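Epf (Streptococcus pyogenes, PDB 4ES8) is a cell-surface adhesin that binds to cells through an N-terminal domain containing a carbohydrate-binding module. Local coordinates at residues 251-256 against 290-295; 44-49 against 95-100; 113-118 against 173-178; 32-37 against 135-140; 126-131 against 164-169. All blocks are in the same frame, centred on the assembly; numbering follows the deposited sequence. Where two conformers were deposited one is given.

Interaction 1. Residues 251-256 against 290-295; sequences SLFNSR and KLKVSI
The Phe253 ring has the aliphatic end of Lys292 over one face, while Ser294 CB and the carbonyl O of Lys292 lie at its edge. This pair sits on adjacent antiparallel strands of the four-stranded sheet in the C-terminal part of the chain, consistent with the fibronectin-like domain. Lys292 runs out extended and then bends at chi3 (68°), which carries its end across the aromatic face. CE stands 4.0 Å from the centroid of the Phe253 ring as a CH-pi contact, and NZ of Lys292 is 4.7 Å from that centroid, only 8° off the ring normal, in a cation-pi interaction. In the backbone, Phe253 and Lys292 form a hydrogen-bonded pair, with Phe253 N to Lys292 O at 2.8 Å. Ser251 and Ser294 make the next such pair, joined by Ser251 N to Ser294 O at 2.9 Å. Between them, Leu252 and Val293 project to the other face of the sheet, where Leu252 CD1 meets Val293 CG2 at 3.8 Å. Val232 and Leu234 of strand 231-237 cover this buried face, together with Phe309. Past the last bridged pair, Leu291 still reaches across, its CD2 methyl 3.7 Å from Asn254 CA.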
# COMPACT_ATOMS: atom_id res chain seq x y z
N SER A 251 -7.45 -16.97 16.08
CA SER A 251 -8.37 -17.38 17.14
C SER A 251 -8.39 -18.90 17.19
O SER A 251 -8.55 -19.54 16.15
CB SER A 251 -9.77 -16.83 16.89
OG SER A 251 -9.74 -15.42 16.98
N LEU A 252 -8.16 -19.47 18.39
CA LEU A 252 -8.14 -20.94 18.58
C LEU A 252 -9.33 -21.34 19.43
O LEU A 252 -9.55 -20.73 20.47
CB LEU A 252 -6.83 -21.34 19.28
CG LEU A 252 -6.69 -22.81 19.67
CD1 LEU A 252 -6.51 -23.68 18.42
CD2 LEU A 252 -5.46 -23.01 20.58
N PHE A 253 -10.09 -22.33 18.96
CA PHE A 253 -11.31 -22.77 19.67
C PHE A 253 -11.27 -24.25 19.93
O PHE A 253 -10.64 -24.99 19.16
CB PHE A 253 -12.55 -22.52 18.80
CG PHE A 253 -12.78 -21.12 18.30
CD1 PHE A 253 -12.08 -20.64 17.19
CD2 PHE A 253 -13.76 -20.31 18.87
CE1 PHE A 253 -12.31 -19.35 16.71
CE2 PHE A 253 -14.00 -19.03 18.38
CZ PHE A 253 -13.27 -18.55 17.31
N ASN A 254 -11.99 -24.71 20.96
CA ASN A 254 -12.08 -26.15 21.20
C ASN A 254 -13.19 -26.74 20.31
O ASN A 254 -13.85 -26.00 19.57
CB ASN A 254 -12.28 -26.48 22.69
CG ASN A 254 -13.59 -26.01 23.28
OD1 ASN A 254 -14.55 -25.68 22.59
ND2 ASN A 254 -13.66 -25.99 24.62
N SER A 255 -13.42 -28.06 20.39
CA SER A 255 -14.42 -28.71 19.51
C SER A 255 -15.86 -28.28 19.81
O SER A 255 -16.73 -28.46 18.96
CB SER A 255 -14.31 -30.23 19.59
OG SER A 255 -14.56 -30.67 20.92
N ARG A 256 -16.10 -27.68 20.98
CA ARG A 256 -17.43 -27.16 21.34
C ARG A 256 -17.63 -25.72 20.82
O ARG A 256 -18.67 -25.10 21.07
CB ARG A 256 -17.63 -27.20 22.86
CG ARG A 256 -17.71 -28.63 23.38
CD ARG A 256 -17.81 -28.66 24.89
NE ARG A 256 -18.07 -30.02 25.35
CZ ARG A 256 -18.28 -30.34 26.62
NH1 ARG A 256 -18.25 -29.41 27.56
NH2 ARG A 256 -18.53 -31.60 26.96
N LYS A 290 -10.97 -32.15 17.85
CA LYS A 290 -10.80 -31.29 16.69
C LYS A 290 -10.85 -29.84 17.13
O LYS A 290 -11.93 -29.30 17.40
CB LYS A 290 -11.87 -31.56 15.63
CG LYS A 290 -11.66 -32.85 14.85
CD LYS A 290 -12.81 -33.11 13.86
CE LYS A 290 -12.73 -32.26 12.60
NZ LYS A 290 -13.95 -32.42 11.75
N LEU A 291 -9.70 -29.19 17.20
CA LEU A 291 -9.64 -27.77 17.52
C LEU A 291 -9.85 -26.98 16.24
O LEU A 291 -9.53 -27.48 15.16
CB LEU A 291 -8.30 -27.39 18.16
CG LEU A 291 -7.89 -28.20 19.42
CD1 LEU A 291 -6.53 -27.74 19.93
CD2 LEU A 291 -8.94 -28.08 20.55
N LYS A 292 -10.36 -25.75 16.36
CA LYS A 292 -10.61 -24.90 15.21
C LYS A 292 -9.74 -23.66 15.26
O LYS A 292 -9.55 -23.06 16.34
CB LYS A 292 -12.09 -24.48 15.17
CG LYS A 292 -12.48 -23.58 13.99
CD LYS A 292 -13.99 -23.30 13.93
CE LYS A 292 -14.50 -22.44 15.07
NZ LYS A 292 -15.94 -22.09 14.87
N VAL A 293 -9.23 -23.27 14.09
CA VAL A 293 -8.44 -22.05 13.95
C VAL A 293 -9.13 -21.17 12.91
O VAL A 293 -9.44 -21.63 11.82
CB VAL A 293 -6.97 -22.34 13.55
CG1 VAL A 293 -6.24 -21.05 13.21
CG2 VAL A 293 -6.24 -23.09 14.67
N SER A 294 -9.35 -19.89 13.26
CA SER A 294 -9.87 -18.87 12.35
C SER A 294 -8.87 -17.72 12.32
O SER A 294 -8.42 -17.29 13.37
CB SER A 294 -11.24 -18.38 12.81
OG SER A 294 -11.69 -17.34 11.96
N ILE A 295 -8.49 -17.24 11.11
CA ILE A 295 -7.48 -16.19 11.01
C ILE A 295 -8.11 -14.96 10.36
O ILE A 295 -8.64 -15.04 9.25
CB ILE A 295 -6.24 -16.69 10.23
CG1 ILE A 295 -5.64 -17.97 10.91
CG2 ILE A 295 -5.17 -15.59 10.12
CD1 ILE A 295 -4.50 -18.66 10.17

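Interaction 2. Residues 44-49 against 95-100; sequences FSKGAT and APYSVA
Strands 44-46 and 97-100 run antiparallel, their directions 170° apart. Ser45 and Ser98 form the hydrogen-bonded pair, with Ser45 N to Ser98 O at 2.8 Å and a longer return bond from Ser98 N to Ser45 O at 3.2 Å; the non-hydrogen-bonded pairs Phe44-Val99 and Lys46-Tyr97 flank it. A type II turn from Ser45 to Ala48 then bends the first segment away, with Gly47 at positive phi (82°). Ser45 O serves both elements: Ala48 N donates to it at 3.1 Å, from the opposite face of the carbonyl plane to Ser98 N. Gly47 N adds a weak bond to the carbonyl of Pro96, a residue preceded by a cis peptide bond.

On one face of the sheet, the Tyr97 ring leans across the strand pair. Its OH lies 3.6 Å from Phe44 CB and its CE1 3.8 Å from Phe44 CD2, whereas Lys46 CG approaches the edge of the Tyr97 ring, 4.0 Å from CD1. The hydroxyl itself is hydrogen-bonded to Ser76 OG. On the other face, Ala48 CB packs against Ser98 CB at 4.1 Å, and Ser98 OG is hydrogen-bonded to Tyr52 OH and to the carbonyl of Ser192. Strand 41-46 returns as strand 51-54, so the contact lays a beta hairpin alongside strand 97-105 in an antiparallel sheet of the N-terminal region, consistent with the beta-sandwich of a carbohydrate-binding module.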
# COMPACT_ATOMS: atom_id res chain seq x y z
N PHE A 44 9.76 17.49 -11.55
CA PHE A 44 9.77 17.61 -12.99
C PHE A 44 11.02 16.97 -13.54
O PHE A 44 11.98 16.71 -12.80
CB PHE A 44 9.67 19.08 -13.46
CG PHE A 44 10.93 19.86 -13.15
CD1 PHE A 44 11.14 20.39 -11.88
CD2 PHE A 44 11.87 20.11 -14.14
CE1 PHE A 44 12.31 21.12 -11.59
CE2 PHE A 44 13.05 20.83 -13.86
CZ PHE A 44 13.25 21.34 -12.59
N SER A 45 11.00 16.74 -14.85
CA SER A 45 12.14 16.18 -15.56
C SER A 45 12.26 16.80 -16.94
O SER A 45 11.45 16.51 -17.82
CB SER A 45 12.00 14.67 -15.70
OG SER A 45 13.12 14.14 -16.40
N LYS A 46 13.25 17.69 -17.13
CA LYS A 46 13.45 18.26 -18.46
C LYS A 46 13.98 17.15 -19.37
O LYS A 46 14.86 16.36 -18.98
CB LYS A 46 14.43 19.43 -18.39
CG LYS A 46 13.80 20.66 -17.75
CD LYS A 46 14.72 21.88 -17.74
CE LYS A 46 14.77 22.53 -19.10
NZ LYS A 46 13.40 23.00 -19.53
N GLY A 47 13.42 17.07 -20.58
CA GLY A 47 13.76 15.99 -21.49
C GLY A 47 13.02 14.69 -21.21
O GLY A 47 13.23 13.69 -21.92
N ALA A 48 12.15 14.67 -20.16
CA ALA A 48 11.37 13.50 -19.71
C ALA A 48 12.29 12.25 -19.61
O ALA A 48 12.16 11.27 -20.35
CB ALA A 48 10.18 13.25 -20.63
N THR A 49 13.27 12.35 -18.70
CA THR A 49 14.21 11.25 -18.47
C THR A 49 13.67 10.36 -17.31
O THR A 49 12.56 10.56 -16.81
CB THR A 49 15.61 11.80 -18.16
OG1 THR A 49 15.58 12.42 -16.87
CG2 THR A 49 16.12 12.83 -19.23
N ALA A 95 9.92 20.97 -24.85
CA ALA A 95 9.57 19.57 -24.90
C ALA A 95 10.71 18.70 -25.43
O ALA A 95 11.51 19.19 -26.23
CB ALA A 95 8.32 19.38 -25.76
N PRO A 96 10.77 17.40 -25.05
CA PRO A 96 9.89 16.71 -24.08
C PRO A 96 10.12 17.21 -22.65
O PRO A 96 11.23 17.64 -22.29
CB PRO A 96 10.26 15.22 -24.22
CG PRO A 96 11.23 15.13 -25.38
CD PRO A 96 11.83 16.50 -25.54
N TYR A 97 9.05 17.18 -21.85
CA TYR A 97 9.08 17.67 -20.48
C TYR A 97 8.03 16.94 -19.67
O TYR A 97 6.94 16.69 -20.19
CB TYR A 97 8.81 19.17 -20.50
CG TYR A 97 8.72 19.83 -19.15
CD1 TYR A 97 9.87 20.15 -18.43
CD2 TYR A 97 7.49 20.23 -18.63
CE1 TYR A 97 9.79 20.81 -17.20
CE2 TYR A 97 7.40 20.85 -17.39
CZ TYR A 97 8.55 21.15 -16.68
OH TYR A 97 8.49 21.81 -15.48
N SER A 98 8.35 16.61 -18.42
CA SER A 98 7.40 15.89 -17.60
C SER A 98 7.25 16.47 -16.21
O SER A 98 8.26 16.85 -15.60
CB SER A 98 7.83 14.42 -17.47
OG SER A 98 7.07 13.72 -16.50
N VAL A 99 6.00 16.50 -15.71
CA VAL A 99 5.69 16.87 -14.32
C VAL A 99 5.18 15.61 -13.62
O VAL A 99 4.37 14.87 -14.19
CB VAL A 99 4.66 18.02 -14.24
CG1 VAL A 99 4.18 18.25 -12.80
CG2 VAL A 99 5.22 19.31 -14.83
N ALA A 100 5.62 15.36 -12.38
CA ALA A 100 5.13 14.22 -11.62
C ALA A 100 4.74 14.68 -10.25
O ALA A 100 5.41 15.54 -9.66
CB ALA A 100 6.19 13.14 -11.52
O HOH W 1 12.53 20.41 -20.96

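Interaction 3. Residues 113-118 against 173-178; sequences DYKITF and DKTISF
Phe118 and Phe178 both hold CG between the backbone N and the carbonyl carbon (chi1 60° and 67°), and each ring is thereby swung over the partner strand. Lys174 CB sits over one face of the Phe118 ring, 3.9 Å from its centroid, while Ile176 CD1, in the conformer described, meets the ring edge 3.7 Å from Phe118 CE1. At the other end, Phe178 CE1 reaches Ile116 CD1 at 3.6 Å and Tyr114 CB at 3.8 Å. Six backbone hydrogen bonds join the pairs Tyr114-Phe178, Ile116-Ile176 and Phe118-Lys174. The opposite face carries Thr117 and Thr175 side by side, Thr117 CG2 being 3.9 Å from Thr175 OG1. Lys174 leads its NZ away to a salt bridge with Glu162. The aromatic and isoleucine face packs on Tyr131 and Ile133 of strand 127-135, which belongs to another sheet. Such face-to-face packing of antiparallel sheets is the core of a beta-sandwich, the fold expected for the carbohydrate-binding module.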
# COMPACT_ATOMS: atom_id res chain seq x y z
N ASP A 113 -0.49 -6.59 0.70
CA ASP A 113 -1.05 -6.25 -0.60
C ASP A 113 -1.97 -5.06 -0.46
O ASP A 113 -2.76 -5.00 0.50
CB ASP A 113 -1.81 -7.45 -1.17
CG ASP A 113 -0.90 -8.61 -1.50
OD1 ASP A 113 0.16 -8.38 -2.07
OD2 ASP A 113 -1.22 -9.74 -1.13
N TYR A 114 -1.88 -4.10 -1.41
CA TYR A 114 -2.69 -2.88 -1.35
C TYR A 114 -3.40 -2.64 -2.67
O TYR A 114 -2.96 -3.11 -3.73
CB TYR A 114 -1.81 -1.68 -0.99
CG TYR A 114 -1.26 -1.79 0.42
CD1 TYR A 114 -2.00 -1.37 1.51
CD2 TYR A 114 -0.03 -2.41 0.66
CE1 TYR A 114 -1.52 -1.52 2.82
CE2 TYR A 114 0.46 -2.58 1.96
CZ TYR A 114 -0.30 -2.14 3.03
OH TYR A 114 0.19 -2.31 4.31
N LYS A 115 -4.52 -1.91 -2.57
CA LYS A 115 -5.34 -1.54 -3.72
C LYS A 115 -5.54 -0.04 -3.72
O LYS A 115 -6.18 0.47 -2.80
CB LYS A 115 -6.70 -2.27 -3.69
CG LYS A 115 -7.67 -1.84 -4.80
CD LYS A 115 -9.09 -2.35 -4.55
CE LYS A 115 -9.99 -2.07 -5.74
NZ LYS A 115 -11.38 -2.57 -5.52
N ILE A 116 -4.99 0.64 -4.72
CA ILE A 116 -5.16 2.08 -4.90
C ILE A 116 -6.26 2.29 -5.91
O ILE A 116 -6.30 1.60 -6.95
CB ILE A 116 -3.84 2.71 -5.41
CG1 ILE A 116 -2.73 2.70 -4.36
CG2 ILE A 116 -4.07 4.13 -5.98
CD1 ILE A 116 -1.34 3.12 -4.96
N THR A 117 -7.14 3.27 -5.65
CA THR A 117 -8.17 3.65 -6.61
C THR A 117 -8.15 5.15 -6.72
O THR A 117 -7.86 5.85 -5.75
CB THR A 117 -9.56 3.14 -6.20
OG1 THR A 117 -9.89 3.59 -4.88
CG2 THR A 117 -9.65 1.61 -6.25
N PHE A 118 -8.45 5.67 -7.92
CA PHE A 118 -8.55 7.12 -8.12
C PHE A 118 -9.26 7.36 -9.41
O PHE A 118 -9.52 6.41 -10.15
CB PHE A 118 -7.17 7.82 -8.12
CG PHE A 118 -6.20 7.33 -9.18
CD1 PHE A 118 -5.46 6.18 -8.99
CD2 PHE A 118 -6.04 8.03 -10.38
CE1 PHE A 118 -4.56 5.74 -9.97
CE2 PHE A 118 -5.18 7.57 -11.37
CZ PHE A 118 -4.43 6.43 -11.16
N ASP A 173 -12.38 5.81 -13.72
CA ASP A 173 -11.86 5.15 -12.53
C ASP A 173 -10.68 4.25 -12.86
O ASP A 173 -10.74 3.46 -13.83
CB ASP A 173 -12.97 4.32 -11.87
CG ASP A 173 -14.13 5.11 -11.29
OD1 ASP A 173 -14.05 6.36 -11.26
OD2 ASP A 173 -15.13 4.47 -10.85
N LYS A 174 -9.65 4.31 -12.03
CA LYS A 174 -8.47 3.46 -12.15
C LYS A 174 -8.28 2.63 -10.90
O LYS A 174 -8.61 3.08 -9.79
CB LYS A 174 -7.22 4.33 -12.37
CG LYS A 174 -7.28 5.24 -13.61
CD LYS A 174 -7.48 4.47 -14.94
CE LYS A 174 -7.61 5.47 -16.06
NZ LYS A 174 -8.03 4.79 -17.33
N THR A 175 -7.69 1.45 -11.07
CA THR A 175 -7.35 0.56 -9.95
C THR A 175 -5.94 0.08 -10.15
O THR A 175 -5.60 -0.40 -11.24
CB THR A 175 -8.33 -0.63 -9.87
OG1 THR A 175 -9.68 -0.18 -9.75
CG2 THR A 175 -7.98 -1.59 -8.71
N ILE A 176 -5.10 0.19 -9.09
CA ILE A 176 -3.71 -0.26 -9.13
C ILE A 176 -3.48 -1.11 -7.91
O ILE A 176 -3.78 -0.66 -6.81
CB ILE A 176 -2.70 0.90 -9.20
CG1 ILE A 176 -2.95 1.79 -10.44
CG2 ILE A 176 -1.24 0.36 -9.16
CD1 ILE A 176 -2.10 3.07 -10.52
N SER A 177 -2.96 -2.34 -8.09
CA SER A 177 -2.67 -3.18 -6.94
C SER A 177 -1.17 -3.45 -6.91
O SER A 177 -0.52 -3.41 -7.96
CB SER A 177 -3.47 -4.48 -6.99
OG SER A 177 -3.21 -5.24 -8.16
N PHE A 178 -0.62 -3.68 -5.71
CA PHE A 178 0.80 -3.95 -5.57
C PHE A 178 1.06 -4.57 -4.23
O PHE A 178 0.22 -4.48 -3.32
CB PHE A 178 1.67 -2.69 -5.75
CG PHE A 178 1.50 -1.67 -4.65
CD1 PHE A 178 0.40 -0.81 -4.63
CD2 PHE A 178 2.43 -1.57 -3.62
CE1 PHE A 178 0.23 0.12 -3.60
CE2 PHE A 178 2.26 -0.63 -2.59
CZ PHE A 178 1.17 0.21 -2.59
O HOH W 2 -11.87 -0.78 -8.36

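Interaction 4. Residues 32-37 against 135-140; sequences WEVSAD and SAFNKT
Lys139 begins its reach with CB 3.4 Å from Val34 O, and CG stays beside the same carbonyl. CD carries the chain past it, and bends at chi3 and chi4 (76° and 48°) fold the end back onto the turn. CE comes to 3.6 Å from Ser35 O. At the tip, NZ donates to Val34 O at 3.2 Å and to Ala36 O, a bond whose length of 2.5 Å is doubtfully short; the ammonium stands well above the Ala36 carbonyl plane, off its lone pairs. Ser39 OG lies within hydrogen-bonding reach of both carbonyls, which would have to share its one proton. A water makes weak hydrogen bonds to NZ and to Asp37 OD1. The acceptors belong to a type I beta turn, Glu33 to Ala36, in the loop between strands 26-27 and 41-46, and the lysine to the loop between strands 127-135 and 144-146, so the contact ties two surface loops of the N-terminal region. Val34 packs against the backbone of the second loop, its CG1 3.6 Å from Thr140 N, and touches Phe137 CZ at 4.2 Å. The Phe137 ring lies under the start of the lysine, with Lys139 N 3.5 Å above the ring plane, over its centre. An acetate ion, probably from the crystallisation liquor, lies about 4 Å from the Val34 side chain.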
# COMPACT_ATOMS: atom_id res chain seq x y z
N TRP A 32 0.57 22.04 -0.88
CA TRP A 32 1.97 22.08 -1.30
C TRP A 32 2.93 22.43 -0.13
O TRP A 32 4.15 22.30 -0.31
CB TRP A 32 2.21 23.08 -2.43
CG TRP A 32 1.38 22.87 -3.65
CD1 TRP A 32 0.61 23.81 -4.28
CD2 TRP A 32 1.35 21.70 -4.48
NE1 TRP A 32 0.07 23.29 -5.44
CE2 TRP A 32 0.50 21.98 -5.58
CE3 TRP A 32 1.94 20.41 -4.40
CZ2 TRP A 32 0.24 21.05 -6.60
CZ3 TRP A 32 1.64 19.47 -5.38
CH2 TRP A 32 0.78 19.79 -6.46
N GLU A 33 2.39 22.95 0.99
CA GLU A 33 3.21 23.35 2.15
C GLU A 33 4.07 22.15 2.56
O GLU A 33 3.55 21.14 3.02
CB GLU A 33 2.31 23.84 3.29
CG GLU A 33 3.15 24.50 4.38
CD GLU A 33 2.36 24.99 5.57
OE1 GLU A 33 1.17 24.65 5.71
OE2 GLU A 33 2.95 25.76 6.36
N VAL A 34 5.36 22.25 2.30
CA VAL A 34 6.29 21.12 2.38
C VAL A 34 6.23 20.39 3.74
O VAL A 34 6.12 19.17 3.75
CB VAL A 34 7.71 21.59 1.99
CG1 VAL A 34 8.76 20.52 2.21
CG2 VAL A 34 7.75 22.08 0.55
N SER A 35 6.26 21.14 4.86
CA SER A 35 6.26 20.62 6.24
C SER A 35 4.89 20.15 6.71
O SER A 35 4.80 19.47 7.75
CB SER A 35 6.75 21.70 7.21
OG SER A 35 5.78 22.72 7.38
N ALA A 36 3.83 20.54 6.00
CA ALA A 36 2.48 20.21 6.44
C ALA A 36 2.19 18.72 6.34
O ALA A 36 2.59 18.06 5.37
CB ALA A 36 1.46 20.98 5.62
N ASP A 37 1.47 18.20 7.35
CA ASP A 37 1.12 16.79 7.31
C ASP A 37 0.19 16.57 6.11
O ASP A 37 -0.65 17.42 5.79
CB ASP A 37 0.49 16.34 8.65
CG ASP A 37 -0.09 14.94 8.66
OD1 ASP A 37 0.66 13.97 8.34
OD2 ASP A 37 -1.28 14.80 9.00
N SER A 135 8.87 5.83 -3.41
CA SER A 135 9.07 6.21 -2.02
C SER A 135 8.13 7.36 -1.66
O SER A 135 7.69 8.11 -2.55
CB SER A 135 10.51 6.69 -1.83
OG SER A 135 10.81 7.76 -2.71
N ALA A 136 7.84 7.55 -0.36
CA ALA A 136 7.03 8.71 0.01
C ALA A 136 7.80 9.98 -0.27
O ALA A 136 9.03 9.99 -0.18
CB ALA A 136 6.70 8.64 1.50
N PHE A 137 7.08 11.05 -0.59
CA PHE A 137 7.65 12.40 -0.67
C PHE A 137 8.19 12.67 0.73
O PHE A 137 7.47 12.45 1.72
CB PHE A 137 6.59 13.39 -1.09
CG PHE A 137 6.93 14.84 -0.81
CD1 PHE A 137 8.11 15.41 -1.32
CD2 PHE A 137 6.04 15.67 -0.13
CE1 PHE A 137 8.41 16.76 -1.10
CE2 PHE A 137 6.34 17.02 0.07
CZ PHE A 137 7.52 17.55 -0.41
N ASN A 138 9.46 13.05 0.82
CA ASN A 138 10.12 13.15 2.12
C ASN A 138 10.02 14.55 2.78
O ASN A 138 10.72 14.79 3.76
CB ASN A 138 11.59 12.68 2.01
CG ASN A 138 12.52 13.68 1.39
OD1 ASN A 138 12.09 14.73 0.93
ND2 ASN A 138 13.84 13.41 1.47
N LYS A 139 9.12 15.44 2.30
CA LYS A 139 8.84 16.73 2.93
C LYS A 139 10.11 17.63 2.96
O LYS A 139 10.38 18.33 3.95
CB LYS A 139 8.24 16.54 4.34
CG LYS A 139 7.05 15.59 4.34
CD LYS A 139 6.60 15.21 5.77
CE LYS A 139 5.83 16.31 6.46
NZ LYS A 139 4.78 16.85 5.57
N THR A 140 10.86 17.62 1.84
CA THR A 140 12.00 18.50 1.64
C THR A 140 11.93 19.09 0.24
O THR A 140 11.41 18.43 -0.67
CB THR A 140 13.36 17.80 1.85
OG1 THR A 140 13.57 16.84 0.81
CG2 THR A 140 13.48 17.12 3.23
O HOH W 3 2.97 14.01 5.87

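Interaction 5. Residues 126-131 against 164-169; sequences GITVDY and QGFKQR
A single antiparallel bridge fastens the loop 164-169 to strand 127-135, with Val129 and Lys167 as its hydrogen-bonded pair. Val129 N donates to Lys167 O at 2.9 Å, and Lys167 N returns to Val129 O at 3.1 Å. The same oxygen is gripped side-on by the guanidinium of Arg169, whose NE and NH2 lie 2.9 Å and 3.1 Å from Val129 O. Three donors thus converge on one carbonyl, whose oxygen lies close to the guanidinium plane. That plane is sandwiched: Lys167 CB lies off one face and the Tyr131 ring off the other, inclined by 39°, with Arg169 CZ 4.7 Å from the Tyr131 centroid in an off-centre cation-pi contact. Asp130 CB sits over the centre of the Phe166 ring, 3.9 Å from the centroid, while with CG anti to the backbone N (chi1 -167°) its OD1 accepts a weak bond from Gly165 N and OD2 forms a salt bridge with Arg132. Gln164 closes the far end with a nearly straight bond, NE2 to Tyr131 O at 2.9 Å, within the planes of both groups, and a sodium ion lies about 5 Å from its side chain. Strand 186-194 pairs with strand 127-135 and meets Phe166 through Leu191 and Lys193, whereas Tyr131 turns to the other sheet, touching Ile159 of strand 154-159 and Ile176 of strand 172-180 and meeting Phe118 edge-to-face.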
# COMPACT_ATOMS: atom_id res chain seq x y z
N GLY A 126 -2.17 15.72 -26.39
CA GLY A 126 -0.72 15.93 -26.34
C GLY A 126 -0.09 15.47 -25.04
O GLY A 126 1.13 15.38 -24.95
N ILE A 127 -0.92 15.21 -24.02
CA ILE A 127 -0.37 14.73 -22.74
C ILE A 127 -0.47 13.20 -22.68
O ILE A 127 -1.51 12.61 -23.02
CB ILE A 127 -1.09 15.37 -21.52
CG1 ILE A 127 -0.87 16.92 -21.49
CG2 ILE A 127 -0.65 14.70 -20.21
CD1 ILE A 127 -1.54 17.62 -20.33
N THR A 128 0.64 12.56 -22.23
CA THR A 128 0.63 11.12 -21.98
C THR A 128 0.90 10.95 -20.49
O THR A 128 1.42 11.87 -19.84
CB THR A 128 1.57 10.35 -22.90
OG1 THR A 128 2.87 10.95 -22.83
CG2 THR A 128 1.08 10.35 -24.38
N VAL A 129 0.41 9.85 -19.93
CA VAL A 129 0.38 9.65 -18.49
C VAL A 129 0.95 8.30 -18.10
O VAL A 129 0.76 7.30 -18.81
CB VAL A 129 -1.14 9.76 -18.07
CG1 VAL A 129 -1.39 9.38 -16.61
CG2 VAL A 129 -1.69 11.16 -18.36
N ASP A 130 1.58 8.27 -16.93
CA ASP A 130 2.09 7.02 -16.33
C ASP A 130 1.70 7.02 -14.85
O ASP A 130 1.53 8.09 -14.25
CB ASP A 130 3.62 6.88 -16.50
CG ASP A 130 4.18 5.49 -16.18
OD1 ASP A 130 3.38 4.53 -16.03
OD2 ASP A 130 5.42 5.37 -16.05
N TYR A 131 1.56 5.83 -14.28
CA TYR A 131 1.25 5.63 -12.85
C TYR A 131 2.29 4.69 -12.28
O TYR A 131 2.50 3.60 -12.82
CB TYR A 131 -0.14 5.01 -12.62
CG TYR A 131 -1.30 5.62 -13.39
CD1 TYR A 131 -1.54 6.99 -13.37
CD2 TYR A 131 -2.23 4.81 -14.04
CE1 TYR A 131 -2.65 7.54 -14.01
CE2 TYR A 131 -3.34 5.34 -14.68
CZ TYR A 131 -3.54 6.71 -14.67
OH TYR A 131 -4.63 7.24 -15.32
N GLN A 164 1.69 0.11 -17.65
CA GLN A 164 2.51 1.22 -17.16
C GLN A 164 3.37 1.73 -18.34
O GLN A 164 3.39 1.13 -19.42
CB GLN A 164 3.39 0.79 -15.97
CG GLN A 164 2.55 0.56 -14.74
CD GLN A 164 3.40 0.08 -13.60
OE1 GLN A 164 3.85 -1.07 -13.60
NE2 GLN A 164 3.66 0.97 -12.64
N GLY A 165 4.02 2.86 -18.13
CA GLY A 165 4.73 3.57 -19.17
C GLY A 165 3.83 4.69 -19.65
O GLY A 165 2.61 4.63 -19.49
N PHE A 166 4.42 5.74 -20.23
CA PHE A 166 3.63 6.87 -20.70
C PHE A 166 2.79 6.50 -21.89
O PHE A 166 3.31 6.07 -22.93
CB PHE A 166 4.52 8.07 -21.05
CG PHE A 166 5.10 8.75 -19.84
CD1 PHE A 166 4.38 9.71 -19.14
CD2 PHE A 166 6.37 8.40 -19.38
CE1 PHE A 166 4.91 10.31 -18.01
CE2 PHE A 166 6.91 9.04 -18.26
CZ PHE A 166 6.17 9.98 -17.57
N LYS A 167 1.48 6.70 -21.75
CA LYS A 167 0.50 6.36 -22.78
C LYS A 167 -0.67 7.30 -22.73
O LYS A 167 -0.93 7.93 -21.70
CB LYS A 167 -0.06 4.92 -22.51
CG LYS A 167 0.95 3.78 -22.59
CD LYS A 167 0.26 2.45 -22.72
CE LYS A 167 1.23 1.41 -23.25
NZ LYS A 167 0.57 0.45 -24.18
N GLN A 168 -1.45 7.34 -23.82
CA GLN A 168 -2.76 7.97 -23.76
C GLN A 168 -3.66 7.00 -22.96
O GLN A 168 -3.50 5.77 -23.10
CB GLN A 168 -3.33 8.17 -25.18
CG GLN A 168 -2.61 9.24 -25.97
CD GLN A 168 -3.45 9.59 -27.18
OE1 GLN A 168 -3.75 8.75 -28.03
NE2 GLN A 168 -3.92 10.82 -27.25
N ARG A 169 -4.55 7.51 -22.11
CA ARG A 169 -5.41 6.64 -21.32
C ARG A 169 -6.85 7.12 -21.38
O ARG A 169 -7.09 8.32 -21.53
CB ARG A 169 -4.96 6.63 -19.83
CG ARG A 169 -3.52 6.14 -19.65
CD ARG A 169 -3.08 6.07 -18.20
NE ARG A 169 -1.65 5.76 -18.20
CZ ARG A 169 -1.15 4.52 -18.23
NH1 ARG A 169 -1.95 3.47 -18.07
NH2 ARG A 169 0.16 4.34 -18.35
O HOH W 4 -2.57 13.12 -26.85
O HOH W 5 -3.51 12.53 -24.68

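In the fold
From the N terminus, residues 32-37 open interaction 4, the longest of the loops. Inside it, interaction 2 opens at 44-49 and closes at 95-100. Strand 113-123 then opens interaction 3 and strand 127-135 opens interaction 5 before 135-140 completes interaction 4, which therefore crosses both. Interaction 5 closes at 164-169, within the span of interaction 3, which closes at 173-178. Tyr131 links these last two by packing on Phe118 and Ile176, joining the two sheets of the N-terminal region, while Phe166 touches Ser98 of interaction 2. Interaction 1 follows in series, in the separate C-terminal sheet; its centre is about 57 Å from that of interaction 2, across the chain's centre.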